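Local coordinates for putative type VI secretion protein (Escherichia coli, PDB 6SKI), which acts as a phospholipase effector, probably a toxin, of the type VI secretion system and binds the TTR domain of the VgrG spike, at residues Y352-A355 / E356-K360; S389-R393 / A394-Q398; Q461-A464 / V465-G468. All coordinates share one frame; numbering follows the deposited sequence.

Interaction 1: Y352-A355 / E356-K360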
# COMPACT_ATOMS: atom_id res chain seq x y z
N TYR A 352 35.44 -7.55 -17.58
CA TYR A 352 35.12 -6.47 -18.51
C TYR A 352 34.32 -6.99 -19.69
O TYR A 352 33.39 -6.33 -20.16
CB TYR A 352 36.39 -5.78 -19.00
CG TYR A 352 36.09 -4.60 -19.88
CD1 TYR A 352 35.67 -3.39 -19.34
CD2 TYR A 352 36.20 -4.69 -21.26
CE1 TYR A 352 35.39 -2.31 -20.15
CE2 TYR A 352 35.91 -3.62 -22.08
CZ TYR A 352 35.51 -2.43 -21.51
OH TYR A 352 35.22 -1.35 -22.31
N ARG A 353 34.68 -8.16 -20.21
CA ARG A 353 33.95 -8.73 -21.33
C ARG A 353 32.52 -9.07 -20.93
O ARG A 353 31.58 -8.82 -21.70
CB ARG A 353 34.68 -9.97 -21.85
CG ARG A 353 35.94 -9.64 -22.62
CD ARG A 353 36.55 -10.89 -23.24
NE ARG A 353 38.01 -10.79 -23.27
CZ ARG A 353 38.81 -11.38 -22.40
NH1 ARG A 353 38.30 -12.10 -21.41
NH2 ARG A 353 40.13 -11.24 -22.50
N LYS A 354 32.34 -9.58 -19.72
CA LYS A 354 31.00 -9.88 -19.23
C LYS A 354 30.19 -8.60 -19.06
O LYS A 354 29.02 -8.54 -19.45
CB LYS A 354 31.09 -10.64 -17.90
CG LYS A 354 29.74 -10.94 -17.27
CD LYS A 354 28.89 -11.80 -18.18
CE LYS A 354 27.74 -12.42 -17.42
NZ LYS A 354 28.17 -12.95 -16.10
N ALA A 355 30.80 -7.56 -18.49
CA ALA A 355 30.09 -6.30 -18.30
C ALA A 355 29.72 -5.66 -19.63
O ALA A 355 28.63 -5.10 -19.76
CB ALA A 355 30.93 -5.35 -17.46
N GLU A 356 30.60 -5.75 -20.62
CA GLU A 356 30.28 -5.18 -21.93
C GLU A 356 29.18 -5.98 -22.62
O GLU A 356 28.33 -5.41 -23.30
CB GLU A 356 31.53 -5.10 -22.79
CG GLU A 356 32.36 -3.86 -22.54
CD GLU A 356 32.06 -2.76 -23.53
OE1 GLU A 356 31.87 -3.06 -24.73
OE2 GLU A 356 32.02 -1.58 -23.11
N GLN A 357 29.19 -7.30 -22.45
CA GLN A 357 28.08 -8.11 -22.96
C GLN A 357 26.77 -7.69 -22.32
O GLN A 357 25.75 -7.55 -23.01
CB GLN A 357 28.35 -9.59 -22.71
CG GLN A 357 28.97 -10.31 -23.89
CD GLN A 357 28.66 -11.79 -23.89
OE1 GLN A 357 28.35 -12.37 -22.84
NE2 GLN A 357 28.73 -12.41 -25.05
N VAL A 358 26.77 -7.48 -21.00
CA VAL A 358 25.55 -7.07 -20.32
C VAL A 358 25.11 -5.69 -20.79
O VAL A 358 23.91 -5.42 -20.95
CB VAL A 358 25.74 -7.11 -18.79
CG1 VAL A 358 24.48 -6.64 -18.09
CG2 VAL A 358 26.08 -8.51 -18.34
N ARG A 359 26.06 -4.78 -21.02
CA ARG A 359 25.71 -3.44 -21.47
C ARG A 359 25.09 -3.47 -22.87
O ARG A 359 24.10 -2.78 -23.13
CB ARG A 359 26.93 -2.53 -21.47
CG ARG A 359 26.57 -1.05 -21.52
CD ARG A 359 27.78 -0.20 -21.80
NE ARG A 359 28.69 -0.85 -22.74
CZ ARG A 359 28.61 -0.72 -24.06
NH1 ARG A 359 27.67 0.04 -24.60
NH2 ARG A 359 29.47 -1.35 -24.84
N LYS A 360 25.65 -4.27 -23.77
CA LYS A 360 25.09 -4.37 -25.10
C LYS A 360 23.78 -5.15 -25.12
O LYS A 360 22.98 -4.98 -26.05
CB LYS A 360 26.09 -5.02 -26.06
CG LYS A 360 27.43 -4.31 -26.12
CD LYS A 360 28.33 -4.94 -27.16
CE LYS A 360 29.73 -5.14 -26.61
NZ LYS A 360 30.51 -3.87 -26.61
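The aromatic ring of Tyr352 and the side chain of Glu356, one helical turn apart, lie side by side and point the same way. Glu356 CG covers one face of the ring in a CH-pi contact, 3.9 Å from the centroid of Tyr352 and offset toward its rim. The carboxylate runs on above the level of the ring and past its rim, nearly parallel to it, the two planes 18° apart, and carries Glu356 OE2 to 3.3 Å from Tyr352 OH. At the edge of the Arg359 guanidinium, in its plane, sits Glu356 CD. There Arg359 NH2 gives Glu356 OE1 a weak hydrogen bond of 2.9 Å within a salt bridge, and Lys360 NZ joins the same oxygen, though at a doubtfully short distance.

Torsions explain the geometry. Chi1 of Tyr352 (-176°) sends the ring to the carbonyl side, toward Glu356. In Glu356, chi1 (-84°) puts CG over the ring, and the bend at chi2 turns OE1 toward Arg359 and Lys360 and leaves OE2 on the Tyr352 side. Glutamate suits this place because an apolar CG and a charged end serve two neighbours at once, and the flanking cations would be expected to favour its ionised form.

The regular backbone ladder underneath includes Glu356 N to Tyr352 O and Arg359 N to Ala355 O, each 2.9 Å. Small Ala355 and branched Val358 turn this amphipathic helix, 350-362, onto strand 398-409 at Ala403 and Val405, while Tyr352, Glu356 and Arg359 rest on Thr379 of strand 376-386.

Interaction 2: S389-R393 / A394-Q398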
# COMPACT_ATOMS: atom_id res chain seq x y z
N SER A 389 52.28 -11.83 -0.98
CA SER A 389 53.73 -11.82 -0.82
C SER A 389 54.36 -13.01 -1.52
O SER A 389 55.49 -12.92 -2.03
CB SER A 389 54.09 -11.82 0.66
OG SER A 389 53.19 -12.63 1.40
N ASN A 390 53.66 -14.14 -1.57
CA ASN A 390 54.19 -15.33 -2.22
C ASN A 390 54.46 -15.06 -3.70
O ASN A 390 55.50 -15.45 -4.23
CB ASN A 390 53.22 -16.49 -2.05
CG ASN A 390 53.10 -16.94 -0.61
OD1 ASN A 390 54.09 -16.96 0.12
ND2 ASN A 390 51.90 -17.31 -0.20
N GLN A 391 53.53 -14.38 -4.37
CA GLN A 391 53.75 -14.03 -5.77
C GLN A 391 54.71 -12.86 -5.91
O GLN A 391 55.42 -12.75 -6.92
CB GLN A 391 52.42 -13.73 -6.45
CG GLN A 391 51.53 -14.95 -6.62
CD GLN A 391 51.95 -15.84 -7.78
OE1 GLN A 391 53.09 -16.27 -7.87
NE2 GLN A 391 51.01 -16.11 -8.68
N ARG A 392 54.76 -11.97 -4.91
CA ARG A 392 55.73 -10.89 -4.95
C ARG A 392 57.16 -11.43 -4.95
O ARG A 392 58.04 -10.87 -5.61
CB ARG A 392 55.53 -9.94 -3.77
CG ARG A 392 54.67 -8.74 -4.08
CD ARG A 392 54.84 -7.65 -3.03
NE ARG A 392 54.54 -8.12 -1.68
CZ ARG A 392 53.32 -8.19 -1.17
NH1 ARG A 392 52.27 -7.84 -1.90
NH2 ARG A 392 53.14 -8.63 0.07
N ARG A 393 57.40 -12.52 -4.22
CA ARG A 393 58.71 -13.15 -4.26
C ARG A 393 58.97 -13.78 -5.62
O ARG A 393 60.13 -13.87 -6.05
CB ARG A 393 58.84 -14.19 -3.15
CG ARG A 393 58.96 -13.59 -1.77
CD ARG A 393 59.08 -14.67 -0.71
NE ARG A 393 57.80 -15.32 -0.44
CZ ARG A 393 57.52 -16.58 -0.75
NH1 ARG A 393 58.43 -17.33 -1.35
NH2 ARG A 393 56.33 -17.09 -0.46
N ALA A 394 57.92 -14.23 -6.31
CA ALA A 394 58.05 -14.72 -7.67
C ALA A 394 58.12 -13.59 -8.69
O ALA A 394 58.34 -13.86 -9.88
CB ALA A 394 56.89 -15.65 -8.01
N GLY A 395 57.92 -12.34 -8.27
CA GLY A 395 57.95 -11.21 -9.16
C GLY A 395 56.61 -10.82 -9.72
O GLY A 395 56.52 -9.79 -10.42
N VAL A 396 55.56 -11.59 -9.45
CA VAL A 396 54.24 -11.34 -10.01
C VAL A 396 53.50 -10.36 -9.11
O VAL A 396 53.14 -10.70 -7.98
CB VAL A 396 53.45 -12.65 -10.17
CG1 VAL A 396 52.04 -12.36 -10.65
CG2 VAL A 396 54.17 -13.59 -11.12
N ILE A 397 53.27 -9.16 -9.60
CA ILE A 397 52.38 -8.22 -8.94
C ILE A 397 50.97 -8.49 -9.45
O ILE A 397 50.77 -8.85 -10.61
CB ILE A 397 52.80 -6.76 -9.20
CG1 ILE A 397 54.29 -6.58 -8.88
CG2 ILE A 397 51.96 -5.80 -8.37
CD1 ILE A 397 54.58 -6.30 -7.42
N GLN A 398 49.98 -8.34 -8.58
CA GLN A 398 48.62 -8.75 -8.90
C GLN A 398 47.62 -7.64 -8.57
O GLN A 398 47.80 -6.87 -7.62
CB GLN A 398 48.24 -10.03 -8.16
CG GLN A 398 48.91 -11.27 -8.71
CD GLN A 398 48.04 -12.50 -8.60
OE1 GLN A 398 47.50 -12.81 -7.54
NE2 GLN A 398 47.88 -13.21 -9.71
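Gln391 meets Val396 where the chain turns out of a helix: Gln391 CB lies 4.0 Å from Val396 CB, the apolar touch that often accompanies a Schellman motif. The backbone supplies the two bonds of that motif. Val396 N reaches back to Gln391 O at 2.8 Å, approaching from above the carbonyl plane, and Gly395 N makes a weak bond of 3.0 Å to Arg392 O. One turn of ordinary helix still precedes them, ending in a weak bond from Ala394 N to Asn390 O.

What allows the turn is Gly395, whose positive phi (92°) would press a side chain against the carbonyl oxygen before it; glycine is therefore the natural residue here. Ala394, small and next to the turn, is brushed by the amide of Gln391: the bend at chi2 (-78°) turns that amide toward the helix end, placing Gln391 OE1 3.9 Å from Ala394 CB. On another side of the helix, the aliphatic Arg392 CG meets Ile397 CD1 at 4.1 Å as the two side chains cross obliquely. An arginine fits such a site, since its methylenes can pack on isoleucine while the charged end stays at the surface.

Further out, the two guanidinium groups run back along the helix. That of Arg392 lies with one face over Ser389 CA, and that of Arg393 has Asn390 O above its centre.

The short helix 389-394 thus sits in the connection between strands 376-386 and 398-409. Gln398 shares a backbone hydrogen bond with Val386, bringing the neighbouring strand ends together, and Ile397 bonds through its backbone to Asp342, just beyond strand 328-341.

Interaction 3: Q461-A464 / V465-G468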
# COMPACT_ATOMS: atom_id res chain seq x y z
N GLN A 461 -6.92 5.72 -22.04
CA GLN A 461 -6.58 4.31 -21.97
C GLN A 461 -7.31 3.63 -20.83
O GLN A 461 -7.87 2.54 -21.00
CB GLN A 461 -5.07 4.14 -21.82
CG GLN A 461 -4.30 4.45 -23.08
CD GLN A 461 -2.81 4.31 -22.89
OE1 GLN A 461 -2.35 3.90 -21.83
NE2 GLN A 461 -2.05 4.65 -23.92
N GLY A 462 -7.40 4.31 -19.68
CA GLY A 462 -8.15 3.73 -18.58
C GLY A 462 -9.59 3.48 -18.97
O GLY A 462 -10.11 2.38 -18.79
N LYS A 463 -10.23 4.47 -19.60
CA LYS A 463 -11.60 4.28 -20.05
C LYS A 463 -11.69 3.07 -20.95
O LYS A 463 -12.60 2.24 -20.80
CB LYS A 463 -12.09 5.53 -20.78
CG LYS A 463 -12.18 6.76 -19.90
CD LYS A 463 -12.61 7.98 -20.69
CE LYS A 463 -12.61 9.22 -19.83
NZ LYS A 463 -13.46 9.07 -18.62
N ALA A 464 -10.71 2.89 -21.84
CA ALA A 464 -10.76 1.77 -22.77
C ALA A 464 -10.73 0.45 -22.02
O ALA A 464 -11.47 -0.48 -22.35
CB ALA A 464 -9.60 1.86 -23.75
N VAL A 465 -9.89 0.34 -20.99
CA VAL A 465 -9.85 -0.91 -20.24
C VAL A 465 -11.09 -1.05 -19.37
O VAL A 465 -11.52 -2.16 -19.05
CB VAL A 465 -8.54 -1.03 -19.43
CG1 VAL A 465 -7.37 -0.56 -20.27
CG2 VAL A 465 -8.62 -0.27 -18.14
N ARG A 466 -11.69 0.08 -18.98
CA ARG A 466 -12.90 0.01 -18.17
C ARG A 466 -14.12 -0.30 -19.02
O ARG A 466 -15.04 -0.98 -18.57
CB ARG A 466 -13.08 1.31 -17.40
CG ARG A 466 -12.11 1.44 -16.24
CD ARG A 466 -12.52 2.52 -15.27
NE ARG A 466 -12.84 3.77 -15.95
CZ ARG A 466 -11.97 4.75 -16.13
NH1 ARG A 466 -10.73 4.63 -15.68
NH2 ARG A 466 -12.34 5.86 -16.75
N LEU A 467 -14.13 0.17 -20.27
CA LEU A 467 -15.18 -0.15 -21.22
C LEU A 467 -14.98 -1.52 -21.86
O LEU A 467 -15.74 -1.87 -22.77
CB LEU A 467 -15.25 0.92 -22.31
CG LEU A 467 -15.95 2.23 -21.96
CD1 LEU A 467 -16.17 3.06 -23.21
CD2 LEU A 467 -17.26 1.95 -21.26
N GLY A 468 -13.99 -2.28 -21.42
CA GLY A 468 -13.72 -3.59 -21.96
C GLY A 468 -12.91 -3.61 -23.23
O GLY A 468 -12.53 -4.70 -23.69
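Arg466 folds back over the preceding turn of its helix, laying one face of its guanidinium on the backbone of Gly462 and Lys463. Its CG stands anti to the carbonyl carbon, and a bend at chi3 (-49°) then brings the flat group round, with Gly462 C and Lys463 N both 3.6 Å from its plane. Gly462 suits the place because a glycine exposes its backbone, and the guanidinium lies directly over Gly462 C.

Lys463 crosses the arginine with its chain extended until chi4 (-56°), where the ammonium turns to the edge of the guanidinium, in its plane. Lys463 NZ and Arg466 NH2 are 3.9 Å apart, and Lys463 CG also touches Arg466 NH2. Val465 points CG2 between its own backbone N and carbonyl carbon, beside Gly462 O, and its CG1 toward Gln461 O, a compact shape that packs on Leu304 and Pro471.

The backbone finishes the helix with ordinary i to i+4 bonds from Val465 N to Gln461 O (3.0 Å) and from Arg466 N to Gly462 O (2.8 Å). Gly468, at a positive phi of 83°, ends it in a Schellman motif and returns a weak 3.4 Å bond from Gly468 N to Val465 O.

The two cations can stand so close probably because both form salt bridges with Asp426. Glu430 bridges Arg466 as well but makes only a long, weak pair with Lys463, and Phe280 makes a cation-pi contact with Arg466. This chemistry ties the end of helix 452-466 to helix 416-431, and the carboxylates probably stabilise both positive charges.

In the fold
All three contacts are local, each within a single turn or two of chain, yet they differ with their surroundings. Interactions 1 and 2 lie at the surface on the same side of the chain's centre, their own centres about 30 Å apart, and both border strands 376-386 and 398-409: interaction 1 packs against them, interaction 2 joins their ends. Interaction 3, about 69 Å from interaction 2 between centres, is partly buried on helix 452-466. Mid-helix 352-360 relies on a salt-bridge network within its own helix beside an aromatic ring, whereas 461-468 sends its cations to acids of another helix. Interactions 2 and 3 share a glycine-based helix ending; the former surrounds it mainly with modest apolar touches.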